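Local coordinates for alpha-galactosidase 1 (Saccharomyces cerevisiae, PDB 3LRK), which hydrolyses alpha-D-galactosides, including galactose oligosaccharides and galactomannans, releasing terminal non-reducing alpha-D-galactose, as a secreted tetrameric glycosidase of family GH27, at residues S384-T388 against S389-I393; E425-Y428 against K429-L432; K277-F280 against S281-M285; I239-I242 against L243-A247. The protein carries 1 engineered substitution. One frame throughout, in Å; residues are numbered along the deposited sequence.

Contact 1: S384-T388 against S389-I393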
loop_
_atom_site.group_PDB
_atom_site.type_symbol
_atom_site.label_atom_id
_atom_site.label_comp_id
_atom_site.label_asym_id
_atom_site.label_seq_id
_atom_site.Cartn_x
_atom_site.Cartn_y
_atom_site.Cartn_z
ATOM N N SER A 384 -12.933 22.183 -32.898
ATOM C CA SER A 384 -14.161 21.405 -32.764
ATOM C C SER A 384 -15.340 22.363 -32.674
ATOM O O SER A 384 -15.157 23.535 -32.362
ATOM C CB SER A 384 -14.118 20.510 -31.519
ATOM O OG SER A 384 -14.010 21.276 -30.332
ATOM N N LYS A 385 -16.543 21.873 -32.940
ATOM C CA LYS A 385 -17.709 22.757 -32.930
ATOM C C LYS A 385 -18.073 23.302 -31.548
ATOM O O LYS A 385 -18.646 24.379 -31.447
ATOM C CB LYS A 385 -18.908 22.145 -33.667
ATOM C CG LYS A 385 -18.820 22.384 -35.184
ATOM C CD LYS A 385 -20.128 22.104 -35.928
ATOM C CE LYS A 385 -19.929 22.240 -37.444
ATOM N NZ LYS A 385 -21.222 22.239 -38.210
ATOM N N LYS A 386 -17.710 22.580 -30.489
ATOM C CA LYS A 386 -17.900 23.082 -29.123
ATOM C C LYS A 386 -16.975 24.261 -28.791
ATOM O O LYS A 386 -17.379 25.189 -28.090
ATOM C CB LYS A 386 -17.749 21.953 -28.092
ATOM C CG LYS A 386 -18.947 21.013 -28.035
ATOM C CD LYS A 386 -18.704 19.825 -27.105
ATOM C CE LYS A 386 -19.983 19.027 -26.881
ATOM N NZ LYS A 386 -19.740 17.719 -26.196
ATOM N N LEU A 387 -15.744 24.225 -29.301
ATOM C CA LEU A 387 -14.758 25.272 -29.007
ATOM C C LEU A 387 -14.901 26.483 -29.929
ATOM O O LEU A 387 -14.410 27.570 -29.622
ATOM C CB LEU A 387 -13.320 24.723 -29.056
ATOM C CG LEU A 387 -12.855 23.729 -27.978
ATOM C CD1 LEU A 387 -11.331 23.641 -27.958
ATOM C CD2 LEU A 387 -13.371 24.108 -26.601
ATOM N N THR A 388 -15.589 26.271 -31.047
ATOM C CA THR A 388 -15.790 27.276 -32.090
ATOM C C THR A 388 -17.135 28.001 -31.925
ATOM O O THR A 388 -17.371 29.034 -32.559
ATOM C CB THR A 388 -15.669 26.601 -33.481
ATOM O OG1 THR A 388 -14.284 26.370 -33.763
ATOM C CG2 THR A 388 -16.269 27.447 -34.595
ATOM N N SER A 389 -17.997 27.469 -31.060
ATOM C CA SER A 389 -19.338 28.017 -30.839
ATOM C C SER A 389 -19.415 28.957 -29.649
ATOM O O SER A 389 -18.529 28.968 -28.790
ATOM C CB SER A 389 -20.355 26.891 -30.636
ATOM O OG SER A 389 -20.436 26.067 -31.779
ATOM N N THR A 390 -20.495 29.737 -29.605
ATOM C CA THR A 390 -20.782 30.625 -28.480
ATOM C C THR A 390 -21.807 29.951 -27.563
ATOM O O THR A 390 -22.769 29.337 -28.036
ATOM C CB THR A 390 -21.253 32.020 -28.977
ATOM O OG1 THR A 390 -20.180 32.646 -29.689
ATOM C CG2 THR A 390 -21.668 32.927 -27.821
ATOM N N TRP A 391 -21.577 30.048 -26.253
ATOM C CA TRP A 391 -22.424 29.382 -25.262
ATOM C C TRP A 391 -23.051 30.385 -24.317
ATOM O O TRP A 391 -22.360 31.257 -23.795
ATOM C CB TRP A 391 -21.616 28.352 -24.460
ATOM C CG TRP A 391 -21.137 27.206 -25.301
ATOM C CD1 TRP A 391 -20.089 27.216 -26.178
ATOM C CD2 TRP A 391 -21.700 25.888 -25.361
ATOM N NE1 TRP A 391 -19.964 25.988 -26.781
ATOM C CE2 TRP A 391 -20.938 25.153 -26.296
ATOM C CE3 TRP A 391 -22.773 25.257 -24.714
ATOM C CZ2 TRP A 391 -21.209 23.814 -26.599
ATOM C CZ3 TRP A 391 -23.044 23.928 -25.015
ATOM C CH2 TRP A 391 -22.264 23.222 -25.953
ATOM N N ASP A 392 -24.357 30.252 -24.102
ATOM C CA ASP A 392 -25.067 31.062 -23.119
ATOM C C ASP A 392 -24.826 30.513 -21.719
ATOM O O ASP A 392 -24.934 29.306 -21.493
ATOM C CB ASP A 392 -26.564 31.089 -23.422
ATOM C CG ASP A 392 -26.904 31.960 -24.632
ATOM O OD1 ASP A 392 -26.066 32.801 -25.017
ATOM O OD2 ASP A 392 -28.013 31.796 -25.189
ATOM N N ILE A 393 -24.484 31.409 -20.798
ATOM C CA ILE A 393 -24.229 31.050 -19.409
ATOM C C ILE A 393 -25.509 31.235 -18.605
ATOM O O ILE A 393 -26.114 32.310 -18.629
ATOM C CB ILE A 393 -23.106 31.915 -18.786
ATOM C CG1 ILE A 393 -21.843 31.881 -19.658
ATOM C CG2 ILE A 393 -22.795 31.467 -17.345
ATOM C CD1 ILE A 393 -20.817 32.940 -19.305
#
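W391 NE1 donates to the backbone O of K386 at 3.0 Å, with an N-H...O angle of 154°. The donor meets this carbonyl in its plane, on a lone pair, while the oxygen lies a little out of the indole plane. With CG beside its own backbone N (chi1 -66°), W391 swings the indole back from the start of strand 391-395 to the short, weakly bonded helical turn 385-388. The six-membered ring then meets the lysine stem at CZ2: W391 CZ2 is 3.9 Å from K386 CG, and the two side chains pass at a slant before the extended K386 chain runs on. Two residues before the tryptophan, S389 OG turns to the backbone O of K385 and donates to it, although the modelled 2.5 Å between these two oxygens is too short to be taken at face value. Within the turn, S384 O receives weak bonds from T388 OG1 (3.3 Å) and from the N-H groups of L387 and T388. W391 is buried in the C-terminal beta sandwich, where its ring meets F377 and the side chain also packs on L373, L467 and P469. A leucine in place of W391 would probably leave K386 O without its donor and open a gap beside F377 and the K386 stem. T390 N stands 5.7 Å from K386 O, too far for the usual helical bond to that carbonyl. The chemistry is consistent with the indole N-H serving K386 O in place of a main-chain donor where the turn passes into strand.

Contact 2: E425-Y428 against K429-L432. With NAG (2-acetamido-2-deoxy-beta-D-glucopyranose), chain C.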
loop_
_atom_site.group_PDB
_atom_site.type_symbol
_atom_site.label_atom_id
_atom_site.label_comp_id
_atom_site.label_asym_id
_atom_site.label_seq_id
_atom_site.Cartn_x
_atom_site.Cartn_y
_atom_site.Cartn_z
ATOM N N GLU A 425 -45.514 15.813 -11.325
ATOM C CA GLU A 425 -46.441 16.305 -12.343
ATOM C C GLU A 425 -45.752 16.335 -13.706
ATOM O O GLU A 425 -46.332 15.933 -14.721
ATOM C CB GLU A 425 -46.942 17.697 -11.944
ATOM C CG GLU A 425 -48.090 18.241 -12.784
ATOM C CD GLU A 425 -48.606 19.583 -12.276
ATOM O OE1 GLU A 425 -47.896 20.253 -11.491
ATOM O OE2 GLU A 425 -49.729 19.972 -12.669
ATOM N N GLN A 426 -44.505 16.799 -13.712
ATOM C CA GLN A 426 -43.704 16.908 -14.928
ATOM C C GLN A 426 -42.244 16.601 -14.603
ATOM O O GLN A 426 -41.565 17.395 -13.935
ATOM C CB GLN A 426 -43.831 18.314 -15.510
ATOM C CG GLN A 426 -43.152 18.523 -16.851
ATOM C CD GLN A 426 -43.069 19.992 -17.211
ATOM O OE1 GLN A 426 -42.281 20.744 -16.630
ATOM N NE2 GLN A 426 -43.893 20.413 -18.164
ATOM N N SER A 427 -41.773 15.452 -15.087
ATOM C CA SER A 427 -40.408 14.978 -14.837
ATOM C C SER A 427 -39.349 16.017 -15.209
ATOM O O SER A 427 -39.599 16.934 -16.006
ATOM C CB SER A 427 -40.149 13.681 -15.608
ATOM O OG SER A 427 -40.086 13.932 -17.002
ATOM N N TYR A 428 -38.164 15.877 -14.624
ATOM C CA TYR A 428 -37.053 16.763 -14.952
ATOM C C TYR A 428 -36.716 16.733 -16.445
ATOM O O TYR A 428 -36.486 17.783 -17.045
ATOM C CB TYR A 428 -35.840 16.476 -14.059
ATOM C CG TYR A 428 -36.080 16.909 -12.628
ATOM C CD1 TYR A 428 -36.231 15.968 -11.604
ATOM C CD2 TYR A 428 -36.197 18.264 -12.307
ATOM C CE1 TYR A 428 -36.481 16.370 -10.285
ATOM C CE2 TYR A 428 -36.437 18.683 -11.001
ATOM C CZ TYR A 428 -36.578 17.734 -9.992
ATOM O OH TYR A 428 -36.815 18.161 -8.700
ATOM N N LYS A 429 -36.730 15.539 -17.040
ATOM C CA LYS A 429 -36.476 15.368 -18.478
ATOM C C LYS A 429 -37.430 16.219 -19.313
ATOM O O LYS A 429 -36.996 17.039 -20.134
ATOM C CB LYS A 429 -36.603 13.894 -18.887
ATOM C CG LYS A 429 -35.834 13.527 -20.161
ATOM C CD LYS A 429 -36.410 12.283 -20.854
ATOM C CE LYS A 429 -37.058 12.648 -22.201
ATOM N NZ LYS A 429 -37.988 11.604 -22.747
ATOM N N ASP A 430 -38.728 16.028 -19.080
ATOM C CA ASP A 430 -39.770 16.748 -19.812
ATOM C C ASP A 430 -39.676 18.262 -19.619
ATOM O O ASP A 430 -39.766 19.015 -20.592
ATOM C CB ASP A 430 -41.155 16.222 -19.420
ATOM C CG ASP A 430 -41.418 14.813 -19.943
ATOM O OD1 ASP A 430 -40.539 14.233 -20.626
ATOM O OD2 ASP A 430 -42.513 14.280 -19.672
ATOM N N GLY A 431 -39.477 18.695 -18.371
ATOM C CA GLY A 431 -39.291 20.109 -18.047
ATOM C C GLY A 431 -38.172 20.776 -18.836
ATOM O O GLY A 431 -38.352 21.877 -19.366
ATOM N N LEU A 432 -37.021 20.105 -18.917
ATOM C CA LEU A 432 -35.856 20.618 -19.651
ATOM C C LEU A 432 -36.136 20.777 -21.152
ATOM O O LEU A 432 -35.685 21.743 -21.772
ATOM C CB LEU A 432 -34.621 19.735 -19.419
ATOM C CG LEU A 432 -33.992 19.731 -18.014
ATOM C CD1 LEU A 432 -33.104 18.514 -17.816
ATOM C CD2 LEU A 432 -33.225 21.016 -17.702
HETATM C C1 NAG C . -47.608 17.467 -7.556
HETATM C C2 NAG C . -48.473 17.772 -6.327
HETATM C C3 NAG C . -49.250 16.557 -5.811
HETATM C C4 NAG C . -49.835 15.635 -6.888
HETATM C C5 NAG C . -49.080 15.683 -8.229
HETATM C C6 NAG C . -50.043 15.372 -9.369
HETATM C C7 NAG C . -47.631 19.584 -4.941
HETATM C C8 NAG C . -47.047 19.934 -3.607
HETATM N N2 NAG C . -47.661 18.292 -5.246
HETATM O O3 NAG C . -50.299 17.005 -4.975
HETATM O O4 NAG C . -49.777 14.304 -6.391
HETATM O O5 NAG C . -48.473 16.933 -8.530
HETATM O O6 NAG C . -49.313 14.869 -10.462
HETATM O O7 NAG C . -48.050 20.463 -5.692
HETATM O O HOH W 1 -43.627 14.136 -17.006
#
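The backbone O of S427 accepts from G431 N at 3.0 Å, nearly straight at 170°, and Y428 O takes L432 N at the same distance. These are the first main-chain bonds of helix 428-433. S427 is its N-cap: S427 OG accepts from D430 N at 3.2 Å, placed there because chi1 (70°) sets the hydroxyl between the backbone N and the carbonyl carbon. D430 does not reach back to S427 N directly; a water joins them, accepting from S427 N at 3.0 Å and donating to D430 OD2 at 2.9 Å. A carboxylate at this end would probably be steadied by the helix dipole. Outside the cap, Q426 CG lies 4.0 Å from D430 CB, and the Q426 chain slants across that of D430. L432 CG rests against Y428 O. On the loop side, E425 CA comes within 3.7 Å of O6 of an N-acetylglucosamine, a sugar that is hydrogen-bonded to D63. The Y428 ring leaves the helix start to meet Y421, its OH bonded to M64 O; it packs on I313 and A314 of helix 310-316, while L432 lies on L439 and F440 of helix 437-440.

Contact 3: K277-F280 against S281-M285; sequences KAHF and SMWAM
W283 begins with CB 3.5 Å from the backbone O of H279, one turn back in helix 273-285. Its chi1 of -91°, well off a staggered position, lays the indole alongside that turn, with CE3 3.3 Å from H279 O. Farther out the six-membered ring takes the imidazole edge on one face: H279 CE1 stands over its centre, 3.3 Å from CE2, and H279 ND1 is 3.4 Å from CE3. This is a T-shaped stack, planes at 82° and centroids 4.2 Å apart. On the five-membered ring, W283 NE1 is hydrogen-bonded to D262 O. A leucine here would probably leave the imidazole edge without an aromatic face and D262 O without this donor. One turn of the helix also doubles a bond: S281 N and S281 OG reach K277 O from opposite faces of its carbonyl plane, OG at 2.7 Å, and the hydroxyl is bonded to W397 NE1 as well. Beyond the stack, H279 NE2 is hydrogen-bonded to E265 N. With a backbone N-H as that partner, NE2 is likely to be the acceptor, consistent with a neutral imidazole whose proton sits on ND1, on the edge turned to the electron-rich indole.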
loop_
_atom_site.group_PDB
_atom_site.type_symbol
_atom_site.label_atom_id
_atom_site.label_comp_id
_atom_site.label_asym_id
_atom_site.label_seq_id
_atom_site.Cartn_x
_atom_site.Cartn_y
_atom_site.Cartn_z
ATOM N N LYS A 277 -24.461 25.728 -0.198
ATOM C CA LYS A 277 -24.673 25.788 -1.659
ATOM C C LYS A 277 -23.611 24.988 -2.417
ATOM O O LYS A 277 -23.928 24.263 -3.367
ATOM C CB LYS A 277 -24.656 27.235 -2.171
ATOM C CG LYS A 277 -25.863 28.088 -1.764
ATOM C CD LYS A 277 -26.092 29.238 -2.747
ATOM C CE LYS A 277 -24.995 30.288 -2.668
ATOM N NZ LYS A 277 -25.247 31.408 -3.610
ATOM N N ALA A 278 -22.356 25.152 -2.001
ATOM C CA ALA A 278 -21.220 24.410 -2.557
ATOM C C ALA A 278 -21.423 22.906 -2.378
ATOM O O ALA A 278 -21.259 22.135 -3.320
ATOM C CB ALA A 278 -19.926 24.856 -1.893
ATOM N N HIS A 279 -21.811 22.517 -1.163
ATOM C CA HIS A 279 -22.023 21.123 -0.775
ATOM C C HIS A 279 -23.169 20.475 -1.578
ATOM O O HIS A 279 -22.985 19.411 -2.181
ATOM C CB HIS A 279 -22.234 21.081 0.749
ATOM C CG HIS A 279 -22.659 19.755 1.303
ATOM N ND1 HIS A 279 -22.127 18.551 0.887
ATOM C CD2 HIS A 279 -23.526 19.457 2.304
ATOM C CE1 HIS A 279 -22.683 17.568 1.574
ATOM N NE2 HIS A 279 -23.529 18.091 2.446
ATOM N N PHE A 280 -24.329 21.135 -1.620
ATOM C CA PHE A 280 -25.482 20.629 -2.369
ATOM C C PHE A 280 -25.199 20.556 -3.875
ATOM O O PHE A 280 -25.505 19.548 -4.516
ATOM C CB PHE A 280 -26.731 21.475 -2.069
ATOM C CG PHE A 280 -28.006 20.927 -2.652
ATOM C CD1 PHE A 280 -28.642 19.810 -2.083
ATOM C CD2 PHE A 280 -28.600 21.548 -3.757
ATOM C CE1 PHE A 280 -29.832 19.317 -2.617
ATOM C CE2 PHE A 280 -29.790 21.069 -4.300
ATOM C CZ PHE A 280 -30.414 19.952 -3.743
ATOM N N SER A 281 -24.587 21.612 -4.417
ATOM C CA SER A 281 -24.258 21.693 -5.845
ATOM C C SER A 281 -23.249 20.633 -6.275
ATOM O O SER A 281 -23.389 20.047 -7.351
ATOM C CB SER A 281 -23.709 23.075 -6.210
ATOM O OG SER A 281 -24.651 24.097 -5.927
ATOM N N MET A 282 -22.231 20.396 -5.446
ATOM C CA MET A 282 -21.199 19.410 -5.803
ATOM C C MET A 282 -21.701 17.957 -5.710
ATOM O O MET A 282 -21.416 17.151 -6.598
ATOM C CB MET A 282 -19.893 19.643 -5.032
ATOM C CG MET A 282 -19.124 20.921 -5.469
ATOM S SD MET A 282 -18.955 21.141 -7.261
ATOM C CE MET A 282 -18.016 19.655 -7.640
ATOM N N TRP A 283 -22.472 17.646 -4.667
ATOM C CA TRP A 283 -23.167 16.346 -4.556
ATOM C C TRP A 283 -24.105 16.119 -5.753
ATOM O O TRP A 283 -24.142 15.023 -6.325
ATOM C CB TRP A 283 -23.951 16.241 -3.236
ATOM C CG TRP A 283 -23.220 15.627 -2.022
ATOM C CD1 TRP A 283 -23.700 14.634 -1.206
ATOM C CD2 TRP A 283 -21.920 15.975 -1.501
ATOM N NE1 TRP A 283 -22.785 14.345 -0.207
ATOM C CE2 TRP A 283 -21.686 15.153 -0.368
ATOM C CE3 TRP A 283 -20.929 16.901 -1.878
ATOM C CZ2 TRP A 283 -20.504 15.229 0.387
ATOM C CZ3 TRP A 283 -19.747 16.971 -1.125
ATOM C CH2 TRP A 283 -19.546 16.133 -0.010
ATOM N N ALA A 284 -24.855 17.148 -6.152
ATOM C CA ALA A 284 -25.684 17.022 -7.357
ATOM C C ALA A 284 -24.829 16.705 -8.595
ATOM O O ALA A 284 -25.128 15.774 -9.364
ATOM C CB ALA A 284 -26.520 18.283 -7.583
ATOM N N MET A 285 -23.767 17.484 -8.762
ATOM C CA MET A 285 -22.943 17.466 -9.967
ATOM C C MET A 285 -22.177 16.159 -10.194
ATOM O O MET A 285 -21.924 15.770 -11.342
ATOM C CB MET A 285 -21.955 18.623 -9.909
ATOM C CG MET A 285 -21.461 19.082 -11.263
ATOM S SD MET A 285 -19.984 20.075 -11.059
ATOM C CE MET A 285 -18.984 18.889 -10.177
#

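Contact 4: I239-I242 against L243-A247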
loop_
_atom_site.group_PDB
_atom_site.type_symbol
_atom_site.label_atom_id
_atom_site.label_comp_id
_atom_site.label_asym_id
_atom_site.label_seq_id
_atom_site.Cartn_x
_atom_site.Cartn_y
_atom_site.Cartn_z
ATOM N N ILE A 239 -16.563 17.847 4.163
ATOM C CA ILE A 239 -17.180 17.925 2.832
ATOM C C ILE A 239 -16.141 17.836 1.694
ATOM O O ILE A 239 -16.270 17.005 0.793
ATOM C CB ILE A 239 -18.079 19.187 2.738
ATOM C CG1 ILE A 239 -19.348 18.970 3.581
ATOM C CG2 ILE A 239 -18.415 19.545 1.280
ATOM C CD1 ILE A 239 -20.010 20.257 4.102
ATOM N N MET A 240 -15.105 18.666 1.776
ATOM C CA MET A 240 -14.042 18.703 0.778
ATOM C C MET A 240 -13.185 17.445 0.767
ATOM O O MET A 240 -12.701 17.039 -0.288
ATOM C CB MET A 240 -13.140 19.930 0.985
ATOM C CG MET A 240 -13.763 21.273 0.597
ATOM S SD MET A 240 -14.410 21.356 -1.083
ATOM C CE MET A 240 -12.954 21.028 -2.088
ATOM N N ASN A 241 -12.973 16.851 1.943
ATOM C CA ASN A 241 -12.249 15.583 2.050
ATOM C C ASN A 241 -12.955 14.511 1.224
ATOM O O ASN A 241 -12.305 13.776 0.484
ATOM C CB ASN A 241 -12.116 15.144 3.522
ATOM C CG ASN A 241 -11.552 13.723 3.679
ATOM O OD1 ASN A 241 -12.261 12.730 3.486
ATOM N ND2 ASN A 241 -10.285 13.631 4.078
ATOM N N ILE A 242 -14.289 14.467 1.330
ATOM C CA ILE A 242 -15.105 13.447 0.668
ATOM C C ILE A 242 -15.239 13.726 -0.830
ATOM O O ILE A 242 -15.118 12.809 -1.642
ATOM C CB ILE A 242 -16.488 13.284 1.366
ATOM C CG1 ILE A 242 -16.291 12.592 2.728
ATOM C CG2 ILE A 242 -17.466 12.491 0.498
ATOM C CD1 ILE A 242 -17.491 12.643 3.632
ATOM N N LEU A 243 -15.456 14.993 -1.191
ATOM C CA LEU A 243 -15.490 15.374 -2.606
ATOM C C LEU A 243 -14.167 15.030 -3.304
ATOM O O LEU A 243 -14.162 14.522 -4.423
ATOM C CB LEU A 243 -15.795 16.872 -2.774
ATOM C CG LEU A 243 -15.902 17.369 -4.220
ATOM C CD1 LEU A 243 -17.081 16.726 -4.944
ATOM C CD2 LEU A 243 -16.009 18.890 -4.227
ATOM N N ASN A 244 -13.058 15.328 -2.643
ATOM C CA ASN A 244 -11.726 15.015 -3.176
ATOM C C ASN A 244 -11.492 13.517 -3.384
ATOM O O ASN A 244 -10.957 13.098 -4.415
ATOM C CB ASN A 244 -10.641 15.615 -2.283
ATOM C CG ASN A 244 -10.507 17.129 -2.459
ATOM O OD1 ASN A 244 -11.120 17.725 -3.345
ATOM N ND2 ASN A 244 -9.707 17.751 -1.610
ATOM N N LYS A 245 -11.887 12.719 -2.400
ATOM C CA LYS A 245 -11.898 11.260 -2.540
ATOM C C LYS A 245 -12.748 10.779 -3.731
ATOM O O LYS A 245 -12.358 9.844 -4.444
ATOM C CB LYS A 245 -12.354 10.609 -1.233
ATOM C CG LYS A 245 -11.269 10.607 -0.173
ATOM C CD LYS A 245 -11.821 10.234 1.183
ATOM C CE LYS A 245 -10.701 10.098 2.194
ATOM N NZ LYS A 245 -11.287 10.088 3.566
ATOM N N ALA A 246 -13.891 11.431 -3.943
ATOM C CA ALA A 246 -14.824 11.045 -5.004
ATOM C C ALA A 246 -14.354 11.415 -6.413
ATOM O O ALA A 246 -14.776 10.796 -7.394
ATOM C CB ALA A 246 -16.204 11.654 -4.731
ATOM N N ALA A 247 -13.506 12.435 -6.501
ATOM C CA ALA A 247 -13.091 13.015 -7.779
ATOM C C ALA A 247 -12.686 12.007 -8.871
ATOM O O ALA A 247 -13.233 12.065 -9.982
ATOM C CB ALA A 247 -12.001 14.092 -7.570
#
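N241 and K245, one helical turn apart, share a side-chain hydrogen bond: K245 NZ donates to N241 OD1 at 2.8 Å, in the plane of the amide carbonyl and on a lone pair. N241 puts its CG opposite the backbone N (chi1 171°), which sends the amide along the helix toward K245, and the extended lysine chain slants across to meet it. On the way K245 CG passes 3.4 Å from N241 O. N241 ND2 and K245 NZ both bond to C223 O as well, so the buried ammonium has two oxygen partners and the amide is held at both ends. Between backbones, the i to i+4 bonds are regular: L243 N to I239 O, N244 N to M240 O and A246 N to I242 O all measure 2.9 Å. This helix, 239-246, belongs to the TIM barrel and lies in the chain between its parallel strands 203-205 and 258-260. N244 sits close over the turn before it, its CG 3.1 Å from M240 O, and its amide is spent on strand 342-349: OD1 accepts from Q344 NE2 and ND2 bonds to E342 OE2. Apolar contacts are looser. M240, bent at chi2 and chi3, brings CE to 4.3 Å from L243 CD2. M240 and L243 both lie on Q344, and L243 also on W346, both residues of strand 342-349.

How the contacts relate
Contacts 3 and 4 are neighbouring barrel helices with centres about 11 Å apart, and they interlock: W283 CH2 lies 3.5 Å from I239 O, and M282 CG 3.9 Å from L243 CD2. Both lie near the active site: the side chain of I242 is about 6 Å from those of R205, a substrate-binding residue, and D209, the proton donor; W283 stands about 8 Å and 10 Å from them. Contact 2 comes within about 8 Å of contact 3 at the nearest atoms and is about 30 Å from contact 4 between centres. Contact 1, in the C-terminal sandwich, touches none of the others; its nearest atoms are about 12 Å from contact 2 and about 13 Å from contact 3.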